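Side-chain contacts in prohead core protein protease (Enterobacteria phage T4, PDB 5JBL), which is a serine protease of the phage prohead core that processes prohead proteins after assembly and cleaves itself, clearing space in the capsid for DNA: residues G56-G61 with I118-W123; A133-G138 with D144-N149; Y76-L81 with K125-Y130; N90-V93 with Q97-G100. The protein carries 3 engineered substitutions. One frame throughout, in Å; residues are numbered along the deposited sequence.

All four contacts reach the same antiparallel sheet. Interactions 1, 2 and 3 involve its strands 53-65, 115-125 and 128-135, and interaction 4 joins it through strand 99-101. Interaction 1 passes from strand 53-65 to strand 115-125 and is polar and partly buried. Interaction 2 is buried where strand 128-135 runs on toward helix 142-151, and it mixes apolar packing with a carboxylate bond. Interaction 3, at the other end of the same strand, is partly buried: leucine and valine inside, a lysine toward the surface. Its centre is about 27 Å from that of interaction 2. Interaction 4 is buried at the far end of the helix used by interaction 3. Interactions 2 and 4 both touch the second subunit.

Interaction 1. Residues G56-G61 with I118-W123; sequences GLYIEG and IIEDMW
The ring of Y58 presents its CE1 edge and its hydroxyl to the carboxylate of E120. E120 OE1 comes within 3.2 Å of Y58 CE1, near the ring plane. Y58 OH donates to E120 OE2 at 3.2 Å. It meets that oxygen on the syn side, 32° out of the carboxylate plane. Ring and carboxylate planes are 71° apart, so the two groups do not stack. E120 sends its CG anti to its carbonyl carbon, and the rest of the chain is extended, which carries the carboxylate across to the tyrosine. The polar ends have other partners on the strand between them. E120 OE1 forms a salt bridge with R132, and Y58 OH is bonded to R134. These arginines probably favour a charged carboxylate here. A second, looser contact joins E60 and W123. E60 CG lies 4.0 Å from W123 CH2, at the edge of the six-membered ring. The carboxylate of E60 stands 80° from the indole plane. W123 has its CG between backbone N and carbonyl carbon, and its indole extends toward E60. E120 and D121 form a classic beta bulge opposite R132. Strands 53-65 and 115-125 are not direct neighbours: strand 128-135 runs between them, and the contact spans its face. On strand 115-125, I119 packs against Y88 and V93 of helix 78-93.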
# COMPACT_ATOMS: atom_id res chain seq x y z
N GLY C 56 25.08 -4.06 3.65
CA GLY C 56 23.86 -4.82 3.74
C GLY C 56 23.52 -5.08 5.19
O GLY C 56 24.37 -4.98 6.07
N LEU C 57 22.26 -5.43 5.41
CA LEU C 57 21.77 -5.84 6.72
C LEU C 57 21.56 -7.34 6.66
O LEU C 57 20.82 -7.83 5.80
CB LEU C 57 20.47 -5.12 7.04
CG LEU C 57 19.75 -5.53 8.32
CD1 LEU C 57 20.62 -5.29 9.54
CD2 LEU C 57 18.47 -4.71 8.39
N TYR C 58 22.20 -8.07 7.58
CA TYR C 58 22.18 -9.53 7.55
C TYR C 58 21.62 -10.12 8.82
O TYR C 58 21.90 -9.64 9.92
CB TYR C 58 23.58 -10.09 7.31
CG TYR C 58 24.02 -9.91 5.89
CD1 TYR C 58 23.80 -10.92 4.97
CD2 TYR C 58 24.60 -8.73 5.46
CE1 TYR C 58 24.17 -10.78 3.67
CE2 TYR C 58 24.98 -8.57 4.13
CZ TYR C 58 24.75 -9.62 3.25
OH TYR C 58 25.09 -9.52 1.92
N ILE C 59 20.84 -11.19 8.67
CA ILE C 59 20.41 -12.04 9.78
C ILE C 59 21.18 -13.35 9.66
O ILE C 59 21.14 -13.99 8.60
CB ILE C 59 18.90 -12.26 9.75
CG1 ILE C 59 18.19 -10.90 9.83
CG2 ILE C 59 18.48 -13.17 10.90
CD1 ILE C 59 16.72 -10.95 9.48
N GLU C 60 21.88 -13.74 10.73
CA GLU C 60 22.70 -14.96 10.69
C GLU C 60 22.53 -15.76 11.97
O GLU C 60 22.62 -15.21 13.08
CB GLU C 60 24.18 -14.62 10.47
CG GLU C 60 25.06 -15.84 10.20
CD GLU C 60 26.53 -15.48 10.03
OE1 GLU C 60 27.37 -16.04 10.78
OE2 GLU C 60 26.86 -14.65 9.14
N GLY C 61 22.29 -17.06 11.82
CA GLY C 61 22.25 -17.94 12.98
C GLY C 61 21.47 -19.21 12.65
O GLY C 61 21.38 -19.61 11.48
N ILE C 118 16.60 -12.67 1.49
CA ILE C 118 17.09 -13.70 0.60
C ILE C 118 18.21 -14.45 1.31
O ILE C 118 19.12 -13.84 1.88
CB ILE C 118 17.55 -13.12 -0.76
CG1 ILE C 118 18.01 -14.25 -1.69
CG2 ILE C 118 18.65 -12.04 -0.57
CD1 ILE C 118 18.18 -13.83 -3.14
N ILE C 119 18.13 -15.78 1.29
CA ILE C 119 19.14 -16.62 1.93
C ILE C 119 20.34 -16.74 1.00
O ILE C 119 20.20 -17.16 -0.15
CB ILE C 119 18.56 -18.01 2.27
CG1 ILE C 119 17.49 -17.86 3.36
CG2 ILE C 119 19.69 -18.99 2.68
CD1 ILE C 119 16.84 -19.17 3.80
N GLU C 120 21.53 -16.39 1.51
CA GLU C 120 22.76 -16.46 0.73
C GLU C 120 23.57 -17.72 0.98
O GLU C 120 24.36 -18.11 0.12
CB GLU C 120 23.68 -15.26 1.04
CG GLU C 120 22.98 -13.93 0.89
CD GLU C 120 23.95 -12.77 0.81
OE1 GLU C 120 25.05 -12.87 1.39
OE2 GLU C 120 23.60 -11.76 0.18
N ASP C 121 23.40 -18.36 2.13
CA ASP C 121 24.22 -19.53 2.44
C ASP C 121 23.58 -20.26 3.60
O ASP C 121 22.91 -19.65 4.45
CB ASP C 121 25.67 -19.14 2.78
CG ASP C 121 26.65 -20.29 2.58
OD1 ASP C 121 27.88 -20.06 2.69
OD2 ASP C 121 26.21 -21.44 2.32
N MET C 122 23.74 -21.57 3.61
CA MET C 122 23.28 -22.40 4.72
C MET C 122 24.34 -23.44 4.97
O MET C 122 25.02 -23.87 4.05
CB MET C 122 21.93 -23.09 4.45
CG MET C 122 20.75 -22.13 4.34
SD MET C 122 19.19 -22.91 3.91
CE MET C 122 18.74 -23.65 5.46
N TRP C 123 24.50 -23.83 6.24
CA TRP C 123 25.50 -24.84 6.56
C TRP C 123 25.09 -25.53 7.85
O TRP C 123 24.24 -25.04 8.60
CB TRP C 123 26.90 -24.22 6.67
CG TRP C 123 27.07 -23.18 7.75
CD1 TRP C 123 27.60 -23.37 9.00
CD2 TRP C 123 26.75 -21.78 7.66
NE1 TRP C 123 27.60 -22.18 9.70
CE2 TRP C 123 27.09 -21.19 8.90
CE3 TRP C 123 26.20 -20.97 6.66
CZ2 TRP C 123 26.90 -19.84 9.17
CZ3 TRP C 123 26.00 -19.62 6.93
CH2 TRP C 123 26.34 -19.07 8.17

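Interaction 2. Residues A133-G138 with D144-N149; sequences ARVIEG and DKLAAN
E137 lies alongside the first turns of helix 142-151, its CB by D144 and its tip by A147. Its CB is 3.9 Å from D144 OD1. CG and CD pass over the methyl of A147, and OE1 ends 3.7 Å from A147 CB. With CG anti to the carbonyl carbon and the chain extended beyond it, the carboxylate reaches past the methyl. The main partner of OE1 is R151, one turn after A147 on the helix, in a salt bridge. A water lies 2.8 Å from E137 OE1 and 2.6 Å from D144 OD1, between two acids whose oxygens are 4.5 Å apart. The water and R151 probably ease the repulsion. D144 OD1 also accepts the backbone N-H of G138 at 2.8 Å, nearly straight at 166°. The N-H arrives on the syn side, 34° out of the carboxylate plane. D144 OD2 takes the N-H of H140, so the carboxylate binds the turn through both oxygens. Toward V135 the contact is apolar. V135 CG1 packs 3.9 Å from L146 CD2 and 4.0 Å from A147 CB. The valine and leucine side chains cross obliquely. K145 points away from the strand and forms a salt bridge with D139 of the third subunit, while N149 ND2 bonds to P112 O of that subunit. Strand 128-135 thus leads through a turn into helix 142-151, which packs back on the strand's end. Residues 136-155 form the homomultimerization region of this pentameric protease.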
# COMPACT_ATOMS: atom_id res chain seq x y z
N ALA C 133 21.11 -14.62 5.91
CA ALA C 133 20.09 -14.03 5.08
C ALA C 133 20.29 -12.53 4.98
O ALA C 133 20.54 -11.86 5.98
CB ALA C 133 18.68 -14.32 5.62
N ARG C 134 20.17 -12.00 3.77
CA ARG C 134 20.25 -10.57 3.54
C ARG C 134 18.84 -9.98 3.51
O ARG C 134 17.94 -10.54 2.87
CB ARG C 134 20.98 -10.28 2.23
CG ARG C 134 21.14 -8.82 1.91
CD ARG C 134 21.78 -8.61 0.55
NE ARG C 134 21.91 -7.18 0.28
CZ ARG C 134 23.03 -6.48 0.42
NH1 ARG C 134 24.16 -7.07 0.81
NH2 ARG C 134 23.03 -5.17 0.16
N VAL C 135 18.64 -8.88 4.23
CA VAL C 135 17.35 -8.18 4.21
C VAL C 135 17.27 -7.35 2.94
O VAL C 135 18.23 -6.67 2.56
CB VAL C 135 17.19 -7.31 5.47
CG1 VAL C 135 15.89 -6.51 5.41
CG2 VAL C 135 17.20 -8.18 6.70
N ILE C 136 16.14 -7.45 2.23
CA ILE C 136 15.96 -6.71 0.99
C ILE C 136 15.64 -5.25 1.33
O ILE C 136 14.69 -4.97 2.04
CB ILE C 136 14.85 -7.33 0.14
CG1 ILE C 136 15.22 -8.78 -0.18
CG2 ILE C 136 14.61 -6.49 -1.13
CD1 ILE C 136 14.09 -9.62 -0.76
N GLU C 137 16.47 -4.32 0.87
CA GLU C 137 16.22 -2.92 1.16
C GLU C 137 16.01 -2.13 -0.13
O GLU C 137 16.51 -2.50 -1.19
CB GLU C 137 17.36 -2.31 1.95
CG GLU C 137 17.47 -2.88 3.36
CD GLU C 137 18.38 -2.04 4.23
OE1 GLU C 137 17.93 -0.94 4.64
OE2 GLU C 137 19.55 -2.45 4.44
N GLY C 138 15.28 -1.01 -0.01
CA GLY C 138 14.97 -0.15 -1.13
C GLY C 138 13.70 -0.50 -1.88
O GLY C 138 13.46 0.07 -2.95
N ASP C 144 11.97 -3.22 3.35
CA ASP C 144 12.19 -1.98 4.10
C ASP C 144 11.48 -2.00 5.44
O ASP C 144 11.98 -1.42 6.40
CB ASP C 144 11.71 -0.77 3.29
CG ASP C 144 12.74 -0.28 2.29
OD1 ASP C 144 13.95 -0.59 2.47
OD2 ASP C 144 12.34 0.44 1.34
N LYS C 145 10.32 -2.65 5.51
CA LYS C 145 9.62 -2.76 6.79
C LYS C 145 10.44 -3.59 7.77
O LYS C 145 10.61 -3.21 8.93
CB LYS C 145 8.23 -3.38 6.59
CG LYS C 145 7.40 -3.54 7.87
CD LYS C 145 6.97 -2.20 8.40
CE LYS C 145 6.18 -2.31 9.68
NZ LYS C 145 6.77 -1.34 10.65
N LEU C 146 10.92 -4.75 7.31
CA LEU C 146 11.78 -5.58 8.16
C LEU C 146 13.03 -4.82 8.59
O LEU C 146 13.39 -4.80 9.77
CB LEU C 146 12.15 -6.86 7.42
CG LEU C 146 13.18 -7.79 8.08
CD1 LEU C 146 12.73 -8.25 9.47
CD2 LEU C 146 13.36 -8.97 7.15
N ALA C 147 13.69 -4.14 7.64
CA ALA C 147 14.91 -3.41 7.99
C ALA C 147 14.63 -2.32 9.02
O ALA C 147 15.41 -2.13 9.97
CB ALA C 147 15.53 -2.78 6.72
N ALA C 148 13.52 -1.60 8.86
CA ALA C 148 13.23 -0.53 9.80
C ALA C 148 12.86 -1.07 11.18
O ALA C 148 13.22 -0.47 12.20
CB ALA C 148 12.12 0.37 9.26
N ASN C 149 12.09 -2.17 11.23
CA ASN C 149 11.81 -2.81 12.51
C ASN C 149 13.11 -3.19 13.21
O ASN C 149 13.28 -2.96 14.41
CB ASN C 149 10.96 -4.08 12.32
CG ASN C 149 9.50 -3.81 11.97
OD1 ASN C 149 9.08 -2.68 11.73
ND2 ASN C 149 8.72 -4.90 11.93
O HOH W 1 15.74 0.63 3.99

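Interaction 3. Residues Y76-L81 with K125-Y130; sequences YPKRIL and KGNDVY
K78 reaches across N127 at about a right angle, with its aliphatic chain beside the amide oxygen. K78 CD is 3.2 Å from N127 OD1. The lysine has CG anti to the backbone N (chi1 -172°) and stays extended to its end, so the ammonium arrives at the turn beyond the asparagine. There K78 NZ donates to G126 O at 3.1 Å. The approach is from above the carbonyl plane, 62° out of it, rather than on a lone pair. A water 2.8 Å from K78 NZ donates to G126 O as well, at 2.8 Å. The carbonyl is thus gripped twice, once directly and once through water. G126 lies in a type II' turn from K125 to D128, and its positive phi (67°) favours glycine. One helical turn after K78, L81 faces V129 of strand 128-135. L81 CD2 meets V129 CG2 at 4.0 Å, the two branched ends being angled across one another. W124 packs on both K78 and L81, and L64 of strand 53-65 covers L81 and V129 as well. The first turn of helix 78-93 therefore sits over the hairpin that joins strands 115-125 and 128-135. The chemistry is graded with depth. L81 and V129 pack inside without polar atoms. On the partly exposed side, the charge of K78 is met by a neutral carbonyl and a water, with no carboxylate among its partners in the two segments.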
# COMPACT_ATOMS: atom_id res chain seq x y z
N TYR C 76 12.37 -33.28 13.47
CA TYR C 76 12.88 -33.56 12.14
C TYR C 76 14.09 -34.49 12.25
O TYR C 76 15.13 -34.05 12.75
CB TYR C 76 13.27 -32.26 11.42
CG TYR C 76 12.10 -31.44 10.96
CD1 TYR C 76 11.29 -30.77 11.87
CD2 TYR C 76 11.79 -31.34 9.61
CE1 TYR C 76 10.19 -30.03 11.45
CE2 TYR C 76 10.72 -30.60 9.18
CZ TYR C 76 9.93 -29.95 10.10
OH TYR C 76 8.86 -29.23 9.63
N PRO C 77 14.00 -35.75 11.83
CA PRO C 77 15.19 -36.62 11.89
C PRO C 77 16.32 -36.09 11.03
O PRO C 77 16.10 -35.48 9.98
CB PRO C 77 14.66 -37.97 11.37
CG PRO C 77 13.16 -37.93 11.64
CD PRO C 77 12.79 -36.47 11.42
N LYS C 78 17.57 -36.33 11.48
CA LYS C 78 18.70 -35.65 10.86
C LYS C 78 18.86 -36.03 9.39
O LYS C 78 19.11 -35.16 8.54
CB LYS C 78 20.00 -35.93 11.61
CG LYS C 78 21.13 -35.06 11.06
CD LYS C 78 22.36 -35.00 11.94
CE LYS C 78 23.32 -33.94 11.43
NZ LYS C 78 24.66 -34.08 12.07
N ARG C 79 18.73 -37.31 9.07
CA ARG C 79 18.89 -37.76 7.69
C ARG C 79 17.86 -37.11 6.78
O ARG C 79 18.16 -36.74 5.63
CB ARG C 79 18.80 -39.29 7.64
CG ARG C 79 19.09 -39.95 6.30
CD ARG C 79 19.14 -41.48 6.48
NE ARG C 79 18.97 -42.19 5.21
CZ ARG C 79 18.92 -43.52 5.10
NH1 ARG C 79 19.05 -44.28 6.18
NH2 ARG C 79 18.75 -44.07 3.91
N ILE C 80 16.63 -36.93 7.28
CA ILE C 80 15.57 -36.36 6.46
C ILE C 80 15.80 -34.87 6.22
O ILE C 80 15.61 -34.37 5.10
CB ILE C 80 14.21 -36.63 7.12
CG1 ILE C 80 13.93 -38.14 7.09
CG2 ILE C 80 13.10 -35.80 6.47
CD1 ILE C 80 12.73 -38.58 7.87
N LEU C 81 16.20 -34.14 7.27
CA LEU C 81 16.45 -32.71 7.09
C LEU C 81 17.72 -32.46 6.29
O LEU C 81 17.81 -31.45 5.58
CB LEU C 81 16.54 -32.00 8.44
CG LEU C 81 16.43 -30.48 8.43
CD1 LEU C 81 15.12 -29.96 7.80
CD2 LEU C 81 16.62 -29.94 9.81
N LYS C 125 25.95 -27.31 11.60
CA LYS C 125 26.84 -27.30 12.76
C LYS C 125 26.21 -28.25 13.78
O LYS C 125 25.29 -27.86 14.50
CB LYS C 125 27.02 -25.89 13.31
CG LYS C 125 27.67 -25.81 14.69
CD LYS C 125 29.18 -25.73 14.61
CE LYS C 125 29.63 -24.39 14.06
NZ LYS C 125 31.12 -24.28 14.05
N GLY C 126 26.68 -29.49 13.80
CA GLY C 126 26.01 -30.50 14.62
C GLY C 126 24.62 -30.80 14.06
O GLY C 126 24.45 -31.09 12.87
N ASN C 127 23.61 -30.69 14.92
CA ASN C 127 22.23 -30.93 14.52
C ASN C 127 21.50 -29.66 14.11
O ASN C 127 20.29 -29.72 13.86
CB ASN C 127 21.46 -31.62 15.66
CG ASN C 127 21.92 -33.06 15.87
OD1 ASN C 127 22.29 -33.74 14.91
ND2 ASN C 127 21.92 -33.51 17.12
N ASP C 128 22.20 -28.54 14.00
CA ASP C 128 21.59 -27.26 13.69
C ASP C 128 21.97 -26.80 12.29
O ASP C 128 23.13 -26.92 11.89
CB ASP C 128 22.01 -26.19 14.71
CG ASP C 128 21.45 -26.47 16.09
OD1 ASP C 128 20.35 -27.06 16.17
OD2 ASP C 128 22.11 -26.12 17.08
N VAL C 129 21.00 -26.24 11.57
CA VAL C 129 21.24 -25.66 10.26
C VAL C 129 21.44 -24.16 10.48
O VAL C 129 20.53 -23.47 10.94
CB VAL C 129 20.08 -25.94 9.30
CG1 VAL C 129 20.44 -25.49 7.90
CG2 VAL C 129 19.72 -27.41 9.33
N TYR C 130 22.64 -23.66 10.18
CA TYR C 130 22.88 -22.23 10.24
C TYR C 130 22.69 -21.61 8.87
O TYR C 130 22.76 -22.29 7.85
CB TYR C 130 24.29 -21.93 10.75
CG TYR C 130 24.43 -22.03 12.25
CD1 TYR C 130 24.44 -23.27 12.88
CD2 TYR C 130 24.50 -20.89 13.05
CE1 TYR C 130 24.56 -23.37 14.27
CE2 TYR C 130 24.60 -20.98 14.42
CZ TYR C 130 24.64 -22.23 15.03
OH TYR C 130 24.75 -22.32 16.39
O HOH W 2 26.29 -32.14 10.98

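Interaction 4. Residues N90-V93 with Q97-G100; sequences NEQV and QALG
The peptide group joining Q92 to V93 carries the methyl of A98 on one face. A98 CB lies 3.8 Å from Q92 C, almost straight above it. At the edge of the same group, Q97 N donates to Q92 O at 2.8 Å. That bond lies in the carbonyl plane and is close to straight, with an N-H...O angle of 164°. The backbone carbonyl of Q92 is thus met by a bond in its plane and a methyl over its face. The second flat group is the carboxamide of Q92. Its oxygen is turned toward the backbone of the loop. Q92 OE1 is 3.4 Å from Q97 O, but both are acceptors and do not bond. A water tilted from the amide plane stands 2.7 Å from Q92 OE1 and 2.8 Å from L99 O, and can bridge the two. Q92 NE2 is taken by the backbone oxygen of T183. Apolar contact continues beside the peptide, where V93 CG2 touches A98 CB at 3.9 Å. A98 is the centre of an inverse gamma turn, which turns the chain as it leads toward strand 99-101. The amide of Q97 leads away from the helix, its chain bent at chi2 (-81°). It bonds through OE1 to W154 of the second subunit, while Q97 O accepts from W190 of that subunit. The contact closes the end of helix 78-93, where a wider pi-type turn forms, onto strand 99-101. I119 of the adjacent strand 115-125 packs on V93 and A98, and Y88, earlier on the same helix, packs on both as well.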
# COMPACT_ATOMS: atom_id res chain seq x y z
N ASN C 90 20.53 -26.64 -3.44
CA ASN C 90 20.75 -26.78 -4.87
C ASN C 90 19.66 -26.10 -5.69
O ASN C 90 19.94 -25.52 -6.75
CB ASN C 90 20.85 -28.25 -5.25
CG ASN C 90 22.15 -28.88 -4.81
OD1 ASN C 90 23.16 -28.18 -4.69
ND2 ASN C 90 22.13 -30.18 -4.57
N GLU C 91 18.41 -26.19 -5.24
CA GLU C 91 17.30 -25.68 -6.03
C GLU C 91 17.06 -24.19 -5.83
O GLU C 91 16.60 -23.52 -6.76
CB GLU C 91 16.04 -26.47 -5.68
CG GLU C 91 16.03 -27.89 -6.25
CD GLU C 91 15.00 -28.78 -5.57
OE1 GLU C 91 15.27 -30.00 -5.43
OE2 GLU C 91 13.92 -28.28 -5.19
N GLN C 92 17.34 -23.65 -4.66
CA GLN C 92 16.96 -22.26 -4.40
C GLN C 92 18.13 -21.37 -3.99
O GLN C 92 18.26 -20.26 -4.52
CB GLN C 92 15.87 -22.21 -3.33
CG GLN C 92 14.54 -22.80 -3.78
CD GLN C 92 13.37 -22.26 -2.98
OE1 GLN C 92 13.33 -21.07 -2.65
NE2 GLN C 92 12.42 -23.13 -2.65
N VAL C 93 18.97 -21.81 -3.05
CA VAL C 93 20.01 -20.92 -2.55
C VAL C 93 21.03 -20.62 -3.64
O VAL C 93 21.29 -19.46 -3.97
CB VAL C 93 20.69 -21.53 -1.30
CG1 VAL C 93 21.80 -20.60 -0.80
CG2 VAL C 93 19.64 -21.77 -0.20
N GLN C 97 17.32 -17.90 -5.70
CA GLN C 97 15.87 -17.87 -5.63
C GLN C 97 15.33 -18.02 -4.20
O GLN C 97 14.11 -18.10 -4.02
CB GLN C 97 15.25 -18.98 -6.51
CG GLN C 97 15.49 -18.91 -8.01
CD GLN C 97 14.54 -17.96 -8.73
OE1 GLN C 97 13.72 -17.28 -8.11
NE2 GLN C 97 14.61 -17.95 -10.05
N ALA C 98 16.20 -18.07 -3.19
CA ALA C 98 15.79 -18.46 -1.84
C ALA C 98 15.26 -17.27 -1.04
O ALA C 98 15.79 -16.88 -0.00
CB ALA C 98 16.94 -19.16 -1.11
N LEU C 99 14.17 -16.70 -1.55
CA LEU C 99 13.48 -15.59 -0.92
C LEU C 99 12.67 -16.06 0.29
O LEU C 99 12.25 -17.21 0.40
CB LEU C 99 12.54 -14.92 -1.93
CG LEU C 99 13.23 -14.43 -3.20
CD1 LEU C 99 12.24 -13.81 -4.19
CD2 LEU C 99 14.32 -13.43 -2.83
N GLY C 100 12.44 -15.11 1.21
CA GLY C 100 11.51 -15.34 2.30
C GLY C 100 10.74 -14.07 2.57
O GLY C 100 11.10 -13.00 2.10
O HOH W 3 12.88 -19.82 -0.31
O HOH W 4 19.61 -17.43 -2.80